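PDB 1XD7: putative HTH-type transcriptional regulator YwnA from Bacillus subtilis subsp. subtilis, which probably binds DNA as a winged-helix transcription factor of the Rrf2 family. Local coordinates for residues I12-L17 / R42-L47; A50-S55 / L73-R78. All coordinates share one frame; numbering follows the deposited sequence.

Contact 1: I12-L17 / R42-L47; sequences IHILSL and RMISLL
Ile14 and Leu15 of helix 7-19 meet Met43, Ile44 and Leu47 of helix 37-49 in the hydrophobic core of the winged-helix domain. The two helix segments cross at -74°, their axes 10.7 Å apart at closest approach, and apolar side chains bridge the space between them. Ile14 works with both branches. Ile14 CD1 lies 3.7 Å from Met43 CB, the two side chains at roughly a right angle, while Ile14 CG2 sits 4.0 Å from Ile44 CG1. The first torsion of Ile14 divides the work: CG1 stands anti to the carbonyl carbon (chi1 -67°) and the extended chain carries CD1 to Met43, leaving CG2 for Ile44. Residues 42-47 belong to the predicted helix-turn-helix, residues 26-49, whose second helix is the one expected to read DNA; this contact seats the inner side of that helix on helix 7-19. From CB outward the Met43 chain bends at chi2 and chi3 and its end turns away from residues 12-17; the residue also packs on Arg7 and Val10 of helix 7-19 and on Val80. One helical turn on from Met43, Leu47 meets Leu15 methyl against methyl: Leu15 CD2 is 4.1 Å from Leu47 CD1, and the two side chains cross obliquely. Another side of helix 7-19 packs on the second subunit, Ser16 against its Ile103.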
ATOM      1  N   ILE A  12     -11.933  10.842  -4.104  1.00 35.28           N
ATOM      2  CA  ILE A  12     -13.252  10.487  -3.580  1.00 37.91           C
ATOM      3  C   ILE A  12     -14.032  11.717  -3.071  1.00 38.99           C
ATOM      4  O   ILE A  12     -15.213  11.893  -3.402  1.00 39.68           O
ATOM      5  CB  ILE A  12     -13.138   9.451  -2.441  1.00 37.97           C
ATOM      6  CG1 ILE A  12     -12.386   8.209  -2.930  1.00 39.52           C
ATOM      7  CG2 ILE A  12     -14.518   9.039  -1.983  1.00 39.77           C
ATOM      8  CD1 ILE A  12     -13.104   7.449  -4.023  1.00 37.08           C
ATOM      9  N   HIS A  13     -13.389  12.564  -2.272  1.00 37.87           N
ATOM     10  CA  HIS A  13     -14.058  13.776  -1.788  1.00 36.97           C
ATOM     11  C   HIS A  13     -14.574  14.552  -2.974  1.00 37.78           C
ATOM     12  O   HIS A  13     -15.727  14.989  -3.010  1.00 39.47           O
ATOM     13  CB  HIS A  13     -13.086  14.666  -1.024  1.00 33.64           C
ATOM     14  CG  HIS A  13     -12.877  14.241   0.384  1.00 31.17           C
ATOM     15  ND1 HIS A  13     -13.824  14.440   1.363  1.00 36.01           N
ATOM     16  CD2 HIS A  13     -11.865  13.565   0.974  1.00 34.52           C
ATOM     17  CE1 HIS A  13     -13.405  13.905   2.497  1.00 36.77           C
ATOM     18  NE2 HIS A  13     -12.217  13.365   2.288  1.00 35.33           N
ATOM     19  N   ILE A  14     -13.702  14.715  -3.955  1.00 38.23           N
ATOM     20  CA  ILE A  14     -14.046  15.459  -5.148  1.00 37.62           C
ATOM     21  C   ILE A  14     -15.280  14.862  -5.795  1.00 39.17           C
ATOM     22  O   ILE A  14     -16.249  15.572  -6.081  1.00 38.41           O
ATOM     23  CB  ILE A  14     -12.872  15.446  -6.135  1.00 36.21           C
ATOM     24  CG1 ILE A  14     -11.714  16.249  -5.545  1.00 38.45           C
ATOM     25  CG2 ILE A  14     -13.287  16.002  -7.459  1.00 31.99           C
ATOM     26  CD1 ILE A  14     -10.431  16.190  -6.364  1.00 39.82           C
ATOM     27  N   LEU A  15     -15.250  13.556  -6.030  1.00 39.30           N
ATOM     28  CA  LEU A  15     -16.385  12.908  -6.661  1.00 39.97           C
ATOM     29  C   LEU A  15     -17.646  13.016  -5.826  1.00 39.38           C
ATOM     30  O   LEU A  15     -18.720  13.213  -6.365  1.00 40.04           O
ATOM     31  CB  LEU A  15     -16.065  11.446  -6.933  1.00 40.69           C
ATOM     32  CG  LEU A  15     -15.004  11.293  -8.021  1.00 42.63           C
ATOM     33  CD1 LEU A  15     -14.596   9.835  -8.142  1.00 42.52           C
ATOM     34  CD2 LEU A  15     -15.545  11.814  -9.338  1.00 41.85           C
ATOM     35  N   SER A  16     -17.518  12.880  -4.511  1.00 39.07           N
ATOM     36  CA  SER A  16     -18.681  12.987  -3.636  1.00 42.05           C
ATOM     37  C   SER A  16     -19.423  14.296  -3.860  1.00 42.30           C
ATOM     38  O   SER A  16     -20.608  14.307  -4.154  1.00 42.65           O
ATOM     39  CB  SER A  16     -18.256  12.900  -2.177  1.00 41.95           C
ATOM     40  OG  SER A  16     -17.750  11.609  -1.899  1.00 46.89           O
ATOM     41  N   LEU A  17     -18.711  15.405  -3.732  1.00 43.07           N
ATOM     42  CA  LEU A  17     -19.324  16.708  -3.924  1.00 42.91           C
ATOM     43  C   LEU A  17     -19.886  16.840  -5.321  1.00 42.56           C
ATOM     44  O   LEU A  17     -20.954  17.434  -5.515  1.00 43.47           O
ATOM     45  CB  LEU A  17     -18.307  17.817  -3.681  1.00 42.93           C
ATOM     46  CG  LEU A  17     -17.571  17.698  -2.351  1.00 43.14           C
ATOM     47  CD1 LEU A  17     -16.543  18.808  -2.238  1.00 44.07           C
ATOM     48  CD2 LEU A  17     -18.568  17.760  -1.216  1.00 45.32           C
ATOM     49  N   ARG A  42      -6.112  18.930 -11.454  1.00 44.53           N
ATOM     50  CA  ARG A  42      -5.330  17.796 -11.961  1.00 44.72           C
ATOM     51  C   ARG A  42      -6.139  16.510 -11.779  1.00 43.15           C
ATOM     52  O   ARG A  42      -6.403  15.774 -12.734  1.00 41.62           O
ATOM     53  CB  ARG A  42      -3.998  17.702 -11.204  1.00 45.56           C
ATOM     54  CG  ARG A  42      -3.140  16.464 -11.518  1.00 47.10           C
ATOM     55  CD  ARG A  42      -2.829  16.321 -13.002  1.00 47.29           C
ATOM     56  NE  ARG A  42      -1.968  15.172 -13.282  1.00 45.29           N
ATOM     57  CZ  ARG A  42      -1.635  14.776 -14.505  1.00 44.01           C
ATOM     58  NH1 ARG A  42      -2.088  15.431 -15.564  1.00 44.43           N
ATOM     59  NH2 ARG A  42      -0.857  13.715 -14.672  1.00 44.38           N
ATOM     60  N   MET A  43      -6.530  16.249 -10.541  1.00 41.90           N
ATOM     61  CA  MET A  43      -7.339  15.089 -10.240  1.00 40.50           C
ATOM     62  C   MET A  43      -8.538  15.061 -11.181  1.00 40.28           C
ATOM     63  O   MET A  43      -8.897  14.008 -11.714  1.00 43.53           O
ATOM     64  CB  MET A  43      -7.825  15.159  -8.803  1.00 39.18           C
ATOM     65  CG  MET A  43      -6.711  15.084  -7.823  1.00 37.23           C
ATOM     66  SD  MET A  43      -5.869  13.518  -8.014  1.00 36.30           S
ATOM     67  CE  MET A  43      -5.403  13.298  -6.431  1.00 34.95           C
ATOM     68  N   ILE A  44      -9.137  16.220 -11.417  1.00 39.66           N
ATOM     69  CA  ILE A  44     -10.296  16.272 -12.294  1.00 40.08           C
ATOM     70  C   ILE A  44     -10.021  16.025 -13.776  1.00 41.32           C
ATOM     71  O   ILE A  44     -10.911  15.571 -14.499  1.00 42.50           O
ATOM     72  CB  ILE A  44     -11.061  17.595 -12.110  1.00 38.95           C
ATOM     73  CG1 ILE A  44     -11.675  17.633 -10.709  1.00 39.27           C
ATOM     74  CG2 ILE A  44     -12.175  17.713 -13.142  1.00 37.42           C
ATOM     75  CD1 ILE A  44     -12.352  18.953 -10.356  1.00 40.00           C
ATOM     76  N   SER A  45      -8.811  16.316 -14.245  1.00 43.17           N
ATOM     77  CA  SER A  45      -8.493  16.058 -15.656  1.00 44.33           C
ATOM     78  C   SER A  45      -8.306  14.552 -15.794  1.00 43.85           C
ATOM     79  O   SER A  45      -8.714  13.944 -16.781  1.00 44.95           O
ATOM     80  CB  SER A  45      -7.203  16.756 -16.063  1.00 45.39           C
ATOM     81  OG  SER A  45      -6.819  17.694 -15.075  1.00 47.54           O
ATOM     82  N   LEU A  46      -7.685  13.956 -14.787  1.00 42.74           N
ATOM     83  CA  LEU A  46      -7.456  12.525 -14.793  1.00 43.25           C
ATOM     84  C   LEU A  46      -8.796  11.802 -14.790  1.00 45.13           C
ATOM     85  O   LEU A  46      -9.063  10.957 -15.650  1.00 45.41           O
ATOM     86  CB  LEU A  46      -6.632  12.139 -13.572  1.00 40.25           C
ATOM     87  CG  LEU A  46      -5.252  12.797 -13.575  1.00 40.20           C
ATOM     88  CD1 LEU A  46      -4.553  12.547 -12.254  1.00 37.87           C
ATOM     89  CD2 LEU A  46      -4.434  12.260 -14.743  1.00 36.24           C
ATOM     90  N   LEU A  47      -9.646  12.148 -13.829  1.00 44.97           N
ATOM     91  CA  LEU A  47     -10.956  11.523 -13.731  1.00 44.37           C
ATOM     92  C   LEU A  47     -11.721  11.636 -15.041  1.00 45.01           C
ATOM     93  O   LEU A  47     -12.415  10.706 -15.446  1.00 46.60           O
ATOM     94  CB  LEU A  47     -11.745  12.155 -12.591  1.00 42.33           C
ATOM     95  CG  LEU A  47     -11.139  11.757 -11.248  1.00 40.90           C
ATOM     96  CD1 LEU A  47     -11.610  12.679 -10.145  1.00 38.42           C
ATOM     97  CD2 LEU A  47     -11.514  10.312 -10.952  1.00 39.98           C
TER

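Contact 2: A50-S55 / L73-R78; sequences ADILTS and LLEVYR
Ile52 reaches helix 73-80 with its terminal methyl alone, which comes to rest on the backbone between Glu75 and Val76. Ile52 CD1 is 3.9 Å from Glu75 O and 4.1 Å from Val76 CA, and the Glu75 side chain flanks the same methyl with CG at 4.4 Å from Ile52 CD1. The contact is thus van der Waals packing of a methyl against main chain and the aliphatic foot of a glutamate. An extended side chain makes the reach possible: in Ile52, CG1 is anti to the carbonyl carbon (chi1 -71°) and CD1 is anti to CA (chi2 -176°), which carries CD1 across to the helix although the CA atoms of Ile52 and Val76 are 7.9 Å apart. The CB of Val76 points away from Ile52, and its side chain packs on Ala11 of helix 7-19, so the valine offers Ile52 its backbone side while its methyls face the core. What sets Ile52 in place is the end of helix 37-49. There Asp51, with positive phi, is the C-prime residue of a Schellman motif, in which Ile52 N bonds to Leu47 O and Asp51 N to Lys48 O. This turn leads from the helix of the predicted helix-turn-helix into the first strand of the wing, where Thr54 pairs with Ser63 and Ile52 bonds through its backbone to Lys65, in keeping with the winged-helix fold. The Ile52 side chain also leans on Leu47. On the helix side, Ser72 OG is bonded to Glu75 N near the start of helix 73-80, and Leu73 and Leu74 pack on Leu122 of the long helix 98-122.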
ATOM      1  N   ALA A  50     -10.163   9.471 -17.606  1.00 49.73           N
ATOM      2  CA  ALA A  50     -10.616   8.106 -17.377  1.00 48.84           C
ATOM      3  C   ALA A  50     -12.125   8.055 -17.617  1.00 48.85           C
ATOM      4  O   ALA A  50     -12.802   7.111 -17.219  1.00 48.13           O
ATOM      5  CB  ALA A  50     -10.300   7.691 -15.955  1.00 47.90           C
ATOM      6  N   ASP A  51     -12.634   9.082 -18.285  1.00 49.46           N
ATOM      7  CA  ASP A  51     -14.057   9.210 -18.573  1.00 49.70           C
ATOM      8  C   ASP A  51     -14.965   8.907 -17.399  1.00 48.24           C
ATOM      9  O   ASP A  51     -16.045   8.357 -17.563  1.00 47.56           O
ATOM     10  CB  ASP A  51     -14.455   8.354 -19.771  1.00 51.48           C
ATOM     11  CG  ASP A  51     -14.687   9.190 -21.015  1.00 54.55           C
ATOM     12  OD1 ASP A  51     -13.799  10.008 -21.346  1.00 56.36           O
ATOM     13  OD2 ASP A  51     -15.750   9.041 -21.656  1.00 55.26           O
ATOM     14  N   ILE A  52     -14.517   9.256 -16.204  1.00 47.95           N
ATOM     15  CA  ILE A  52     -15.342   9.057 -15.030  1.00 48.46           C
ATOM     16  C   ILE A  52     -16.192  10.315 -14.905  1.00 50.06           C
ATOM     17  O   ILE A  52     -17.321  10.282 -14.409  1.00 49.88           O
ATOM     18  CB  ILE A  52     -14.509   8.917 -13.767  1.00 47.78           C
ATOM     19  CG1 ILE A  52     -13.782   7.571 -13.781  1.00 47.57           C
ATOM     20  CG2 ILE A  52     -15.408   9.057 -12.554  1.00 48.19           C
ATOM     21  CD1 ILE A  52     -12.995   7.288 -12.529  1.00 46.02           C
ATOM     22  N   LEU A  53     -15.634  11.423 -15.376  1.00 49.71           N
ATOM     23  CA  LEU A  53     -16.314  12.689 -15.326  1.00 49.83           C
ATOM     24  C   LEU A  53     -16.423  13.262 -16.695  1.00 51.97           C
ATOM     25  O   LEU A  53     -15.463  13.235 -17.468  1.00 50.60           O
ATOM     26  CB  LEU A  53     -15.554  13.684 -14.475  1.00 48.83           C
ATOM     27  CG  LEU A  53     -15.605  13.439 -12.980  1.00 50.50           C
ATOM     28  CD1 LEU A  53     -14.696  14.444 -12.309  1.00 50.25           C
ATOM     29  CD2 LEU A  53     -17.036  13.563 -12.473  1.00 49.59           C
ATOM     30  N   THR A  54     -17.608  13.779 -16.987  1.00 53.72           N
ATOM     31  CA  THR A  54     -17.860  14.424 -18.251  1.00 56.06           C
ATOM     32  C   THR A  54     -17.869  15.890 -17.872  1.00 57.77           C
ATOM     33  O   THR A  54     -18.117  16.235 -16.721  1.00 57.06           O
ATOM     34  CB  THR A  54     -19.224  14.039 -18.835  1.00 56.71           C
ATOM     35  OG1 THR A  54     -19.355  14.620 -20.135  1.00 59.28           O
ATOM     36  CG2 THR A  54     -20.354  14.542 -17.948  1.00 55.56           C
ATOM     37  N   SER A  55     -17.583  16.753 -18.829  1.00 59.97           N
ATOM     38  CA  SER A  55     -17.558  18.173 -18.558  1.00 63.03           C
ATOM     39  C   SER A  55     -18.394  18.821 -19.642  1.00 66.07           C
ATOM     40  O   SER A  55     -18.534  18.258 -20.725  1.00 67.39           O
ATOM     41  CB  SER A  55     -16.122  18.679 -18.617  1.00 62.49           C
ATOM     42  OG  SER A  55     -16.021  19.976 -18.075  1.00 61.34           O
ATOM     43  N   LEU A  73     -14.324   1.962  -6.420  1.00 35.42           N
ATOM     44  CA  LEU A  73     -13.177   2.694  -5.932  1.00 37.70           C
ATOM     45  C   LEU A  73     -11.954   2.267  -6.753  1.00 39.66           C
ATOM     46  O   LEU A  73     -11.126   3.090  -7.131  1.00 40.08           O
ATOM     47  CB  LEU A  73     -12.979   2.424  -4.443  1.00 37.67           C
ATOM     48  CG  LEU A  73     -14.160   2.895  -3.573  1.00 40.49           C
ATOM     49  CD1 LEU A  73     -13.699   3.134  -2.146  1.00 38.52           C
ATOM     50  CD2 LEU A  73     -14.729   4.193  -4.121  1.00 38.39           C
ATOM     51  N   LEU A  74     -11.857   0.981  -7.055  1.00 41.66           N
ATOM     52  CA  LEU A  74     -10.744   0.489  -7.857  1.00 43.16           C
ATOM     53  C   LEU A  74     -10.723   1.292  -9.156  1.00 43.20           C
ATOM     54  O   LEU A  74      -9.669   1.752  -9.599  1.00 41.64           O
ATOM     55  CB  LEU A  74     -10.933  -1.010  -8.134  1.00 46.32           C
ATOM     56  CG  LEU A  74      -9.950  -1.808  -9.009  1.00 46.90           C
ATOM     57  CD1 LEU A  74     -10.246  -1.542 -10.460  1.00 46.78           C
ATOM     58  CD2 LEU A  74      -8.515  -1.463  -8.666  1.00 45.28           C
ATOM     59  N   GLU A  75     -11.899   1.482  -9.744  1.00 43.69           N
ATOM     60  CA  GLU A  75     -12.037   2.246 -10.987  1.00 44.05           C
ATOM     61  C   GLU A  75     -11.453   3.647 -10.797  1.00 45.64           C
ATOM     62  O   GLU A  75     -10.806   4.190 -11.698  1.00 46.50           O
ATOM     63  CB  GLU A  75     -13.520   2.335 -11.374  1.00 42.43           C
ATOM     64  CG  GLU A  75     -13.831   3.018 -12.705  1.00 42.99           C
ATOM     65  CD  GLU A  75     -15.256   2.721 -13.192  1.00 42.97           C
ATOM     66  OE1 GLU A  75     -15.991   1.975 -12.508  1.00 44.11           O
ATOM     67  OE2 GLU A  75     -15.648   3.223 -14.267  1.00 43.79           O
ATOM     68  N   VAL A  76     -11.681   4.223  -9.619  1.00 45.08           N
ATOM     69  CA  VAL A  76     -11.179   5.556  -9.303  1.00 44.68           C
ATOM     70  C   VAL A  76      -9.672   5.512  -9.144  1.00 44.61           C
ATOM     71  O   VAL A  76      -8.951   6.379  -9.637  1.00 44.59           O
ATOM     72  CB  VAL A  76     -11.759   6.084  -7.971  1.00 44.47           C
ATOM     73  CG1 VAL A  76     -11.211   7.472  -7.689  1.00 42.10           C
ATOM     74  CG2 VAL A  76     -13.269   6.103  -8.025  1.00 42.04           C
ATOM     75  N   TYR A  77      -9.217   4.497  -8.426  1.00 45.42           N
ATOM     76  CA  TYR A  77      -7.806   4.284  -8.162  1.00 48.11           C
ATOM     77  C   TYR A  77      -6.932   4.368  -9.409  1.00 48.33           C
ATOM     78  O   TYR A  77      -6.038   5.201  -9.488  1.00 47.27           O
ATOM     79  CB  TYR A  77      -7.617   2.921  -7.512  1.00 51.01           C
ATOM     80  CG  TYR A  77      -6.175   2.580  -7.196  1.00 56.39           C
ATOM     81  CD1 TYR A  77      -5.479   3.251  -6.189  1.00 57.52           C
ATOM     82  CD2 TYR A  77      -5.516   1.559  -7.884  1.00 57.72           C
ATOM     83  CE1 TYR A  77      -4.159   2.905  -5.870  1.00 59.94           C
ATOM     84  CE2 TYR A  77      -4.196   1.205  -7.573  1.00 59.51           C
ATOM     85  CZ  TYR A  77      -3.524   1.878  -6.565  1.00 60.89           C
ATOM     86  OH  TYR A  77      -2.232   1.507  -6.240  1.00 60.97           O
ATOM     87  N   ARG A  78      -7.186   3.495 -10.376  1.00 49.58           N
ATOM     88  CA  ARG A  78      -6.403   3.474 -11.606  1.00 51.37           C
ATOM     89  C   ARG A  78      -6.332   4.833 -12.269  1.00 50.73           C
ATOM     90  O   ARG A  78      -5.263   5.263 -12.697  1.00 51.75           O
ATOM     91  CB  ARG A  78      -6.974   2.463 -12.600  1.00 52.86           C
ATOM     92  CG  ARG A  78      -6.098   1.229 -12.808  1.00 57.42           C
ATOM     93  CD  ARG A  78      -6.524   0.481 -14.068  1.00 60.40           C
ATOM     94  NE  ARG A  78      -5.747   0.814 -15.268  1.00 64.11           N
ATOM     95  CZ  ARG A  78      -5.490   2.046 -15.714  1.00 65.67           C
ATOM     96  NH1 ARG A  78      -5.937   3.113 -15.066  1.00 66.29           N
ATOM     97  NH2 ARG A  78      -4.786   2.211 -16.827  1.00 67.44           N
TER

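Contact 1 closes before contact 2 opens along the chain, and their centres lie about 8 Å apart within one Rrf2-type domain. Helix 37-49 passes through a short turn into strand 53-54, so Leu47 belongs to both neighbourhoods: its carbonyl oxygen, already used in the turn, also accepts a probable hydrogen bond from Leu53 N, which lies 3.3 Å from Leu47 O. Side chains join them as well, with Ile12 CD1 3.6 Å from Leu73 CD2 and Leu15 CD2 3.9 Å from Leu53 CD2. Helix 7-19 therefore packs on helix 37-49, on the wing strand and on helix 73-80, tying the presumed DNA-reading helix and its wing to helix 73-80, which packs on helix 98-122.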